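Local atomic coordinates of pentalenene synthase (Streptomyces chartreusis NRRL 3882, PDB entry 6Q4S), a protein that probably converts farnesyl diphosphate, with the help of magnesium ions, into the bicyclic sesquiterpene alcohol 7-epi-alpha-eudesmol. Residues 99-104 / 148-153. Numbering follows the deposited sequence.
Sequences RELIVT and RFLVAH
Leu-150 and Ile-102 lie side by side, pointing opposite ways, and contribute the two largest shares of a small buried surface where only apolar side chains meet. CD1 of Leu-150 reaches across to the other helix and settles between two neighbouring side chains, 3.7 Å from CB of Leu-101 and 3.7 Å from CG1 of Ile-102. The return contact comes from the ethyl arm of Ile-102, which runs alongside the base of the leucine: its CD1 lies 3.8 Å from CB of Leu-150. That arm is extended, with CG1 anti to the carbonyl carbon (chi1 -70°) and chi2 at 169°, which carries the terminal methyl on to Val-151. There the valine stands roughly perpendicular to the isoleucine, CD1 of Ile-102 meeting CG2 of Val-151 at 3.9 Å. Cutting Ile-102 back to an alanine would remove both CG1 and CD1, and is likely to leave Leu-150 CD1 with only Leu-101 to pack on from this segment and Val-151 CG2 without its mate.

Polar groups of segment 99-104 find partners outside the contact. The carbonyl O of Leu-101 accepts hydrogen bonds from the indole NE1 atoms of Trp-123 and Trp-146, while Glu-100 forms salt bridges with Arg-107 and with Arg-99 of the second subunit. Val-151 also packs on Arg-107 of that subunit, so the contact sits close to the dimer interface.

The backbones stand apart enough for one layer of side chains: the segment axes approach to 9.6 Å and run antiparallel, at 173°, with Ile-102 and Leu-150 closest by CA. Antiparallel packing of these segments, which lie on helices 90-103 and 136-161, belongs to the all-helical class I terpene synthase fold, here about 10 Å, side chain to side chain, from Leu-150 to Asp-80, a probable magnesium ligand of the DDXXD motif.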
loop_
_atom_site.group_PDB
_atom_site.type_symbol
_atom_site.label_atom_id
_atom_site.label_comp_id
_atom_site.label_asym_id
_atom_site.label_seq_id
_atom_site.Cartn_x
_atom_site.Cartn_y
_atom_site.Cartn_z
ATOM N N ARG A 99 -6.368 -6.275 9.131
ATOM C CA ARG A 99 -5.321 -6.687 8.162
ATOM C C ARG A 99 -5.871 -7.352 6.931
ATOM O O ARG A 99 -5.276 -7.222 5.875
ATOM C CB ARG A 99 -4.286 -7.591 8.847
ATOM C CG ARG A 99 -3.491 -6.749 9.825
ATOM C CD ARG A 99 -2.426 -7.465 10.627
ATOM N NE ARG A 99 -1.726 -6.506 11.499
ATOM C CZ ARG A 99 -0.541 -6.747 12.081
ATOM N NH1 ARG A 99 0.068 -7.919 11.903
ATOM N NH2 ARG A 99 0.021 -5.822 12.821
ATOM N N GLU A 100 -7.000 -8.068 7.036
ATOM C CA GLU A 100 -7.694 -8.610 5.851
ATOM C C GLU A 100 -8.232 -7.458 5.039
ATOM O O GLU A 100 -8.057 -7.409 3.823
ATOM C CB GLU A 100 -8.839 -9.604 6.247
ATOM C CG GLU A 100 -9.522 -10.240 5.058
ATOM C CD GLU A 100 -8.622 -11.207 4.320
ATOM O OE1 GLU A 100 -8.499 -11.154 3.078
ATOM O OE2 GLU A 100 -8.023 -12.075 4.998
ATOM N N LEU A 101 -8.767 -6.443 5.683
ATOM C CA LEU A 101 -9.207 -5.244 4.958
ATOM C C LEU A 101 -8.044 -4.496 4.287
ATOM O O LEU A 101 -8.166 -3.932 3.180
ATOM C CB LEU A 101 -9.987 -4.352 5.897
ATOM C CG LEU A 101 -11.202 -4.924 6.668
ATOM C CD1 LEU A 101 -11.757 -3.823 7.583
ATOM C CD2 LEU A 101 -12.223 -5.390 5.675
ATOM N N ILE A 102 -6.873 -4.554 4.905
ATOM C CA ILE A 102 -5.708 -3.922 4.338
ATOM C C ILE A 102 -5.250 -4.676 3.073
ATOM O O ILE A 102 -4.868 -4.053 2.084
ATOM C CB ILE A 102 -4.524 -3.826 5.363
ATOM C CG1 ILE A 102 -4.903 -2.819 6.433
ATOM C CG2 ILE A 102 -3.217 -3.388 4.676
ATOM C CD1 ILE A 102 -3.989 -2.789 7.651
ATOM N N VAL A 103 -5.263 -5.995 3.073
ATOM C CA VAL A 103 -4.694 -6.692 1.905
ATOM C C VAL A 103 -5.659 -6.793 0.743
ATOM O O VAL A 103 -5.253 -7.070 -0.338
ATOM C CB VAL A 103 -4.145 -8.066 2.264
ATOM C CG1 VAL A 103 -3.077 -7.953 3.329
ATOM C CG2 VAL A 103 -5.177 -9.014 2.775
ATOM N N THR A 104 -6.948 -6.525 0.950
ATOM C CA THR A 104 -7.963 -6.713 -0.114
ATOM C C THR A 104 -7.632 -5.833 -1.300
ATOM O O THR A 104 -7.665 -6.303 -2.439
ATOM C CB THR A 104 -9.385 -6.525 0.473
ATOM O OG1 THR A 104 -9.704 -7.674 1.262
ATOM C CG2 THR A 104 -10.441 -6.313 -0.570
ATOM N N ARG A 148 -2.696 2.758 5.936
ATOM C CA ARG A 148 -2.156 3.591 7.049
ATOM C C ARG A 148 -3.272 3.892 8.079
ATOM O O ARG A 148 -3.067 3.769 9.280
ATOM C CB ARG A 148 -1.562 4.901 6.529
ATOM C CG ARG A 148 -0.296 4.747 5.703
ATOM C CD ARG A 148 0.298 6.077 5.305
ATOM N NE ARG A 148 1.446 5.790 4.369
ATOM C CZ ARG A 148 1.424 5.931 3.069
ATOM N NH1 ARG A 148 0.356 6.502 2.486
ATOM N NH2 ARG A 148 2.474 5.523 2.351
ATOM N N PHE A 149 -4.479 4.176 7.581
ATOM C CA PHE A 149 -5.640 4.398 8.390
ATOM C C PHE A 149 -5.946 3.202 9.271
ATOM O O PHE A 149 -6.211 3.325 10.492
ATOM C CB PHE A 149 -6.878 4.790 7.515
ATOM C CG PHE A 149 -8.171 4.562 8.196
ATOM C CD1 PHE A 149 -8.508 5.323 9.303
ATOM C CD2 PHE A 149 -9.036 3.546 7.790
ATOM C CE1 PHE A 149 -9.736 5.151 9.931
ATOM C CE2 PHE A 149 -10.233 3.322 8.448
ATOM C CZ PHE A 149 -10.577 4.160 9.543
ATOM N N LEU A 150 -5.973 2.030 8.671
ATOM C CA LEU A 150 -6.377 0.895 9.420
ATOM C C LEU A 150 -5.335 0.444 10.474
ATOM O O LEU A 150 -5.730 -0.043 11.537
ATOM C CB LEU A 150 -6.737 -0.251 8.525
ATOM C CG LEU A 150 -8.140 -0.145 7.838
ATOM C CD1 LEU A 150 -8.230 -1.205 6.773
ATOM C CD2 LEU A 150 -9.291 -0.339 8.837
ATOM N N VAL A 151 -4.050 0.597 10.145
ATOM C CA VAL A 151 -2.994 0.339 11.100
ATOM C C VAL A 151 -3.165 1.246 12.343
ATOM O O VAL A 151 -3.129 0.773 13.485
ATOM C CB VAL A 151 -1.611 0.538 10.485
ATOM C CG1 VAL A 151 -0.522 0.488 11.598
ATOM C CG2 VAL A 151 -1.320 -0.559 9.418
ATOM N N ALA A 152 -3.358 2.531 12.086
ATOM C CA ALA A 152 -3.565 3.511 13.102
ATOM C C ALA A 152 -4.821 3.179 13.907
ATOM O O ALA A 152 -4.810 3.331 15.143
ATOM C CB ALA A 152 -3.650 4.864 12.497
ATOM N N HIS A 153 -5.886 2.739 13.234
ATOM C CA HIS A 153 -7.067 2.281 13.963
ATOM C C HIS A 153 -6.733 1.143 14.927
ATOM O O HIS A 153 -7.227 1.135 16.049
ATOM C CB HIS A 153 -8.183 1.784 13.054
ATOM C CG HIS A 153 -9.405 1.309 13.799
ATOM N ND1 HIS A 153 -10.187 2.151 14.561
ATOM C CD2 HIS A 153 -9.953 0.076 13.934
ATOM C CE1 HIS A 153 -11.176 1.477 15.108
ATOM N NE2 HIS A 153 -11.089 0.224 14.710
#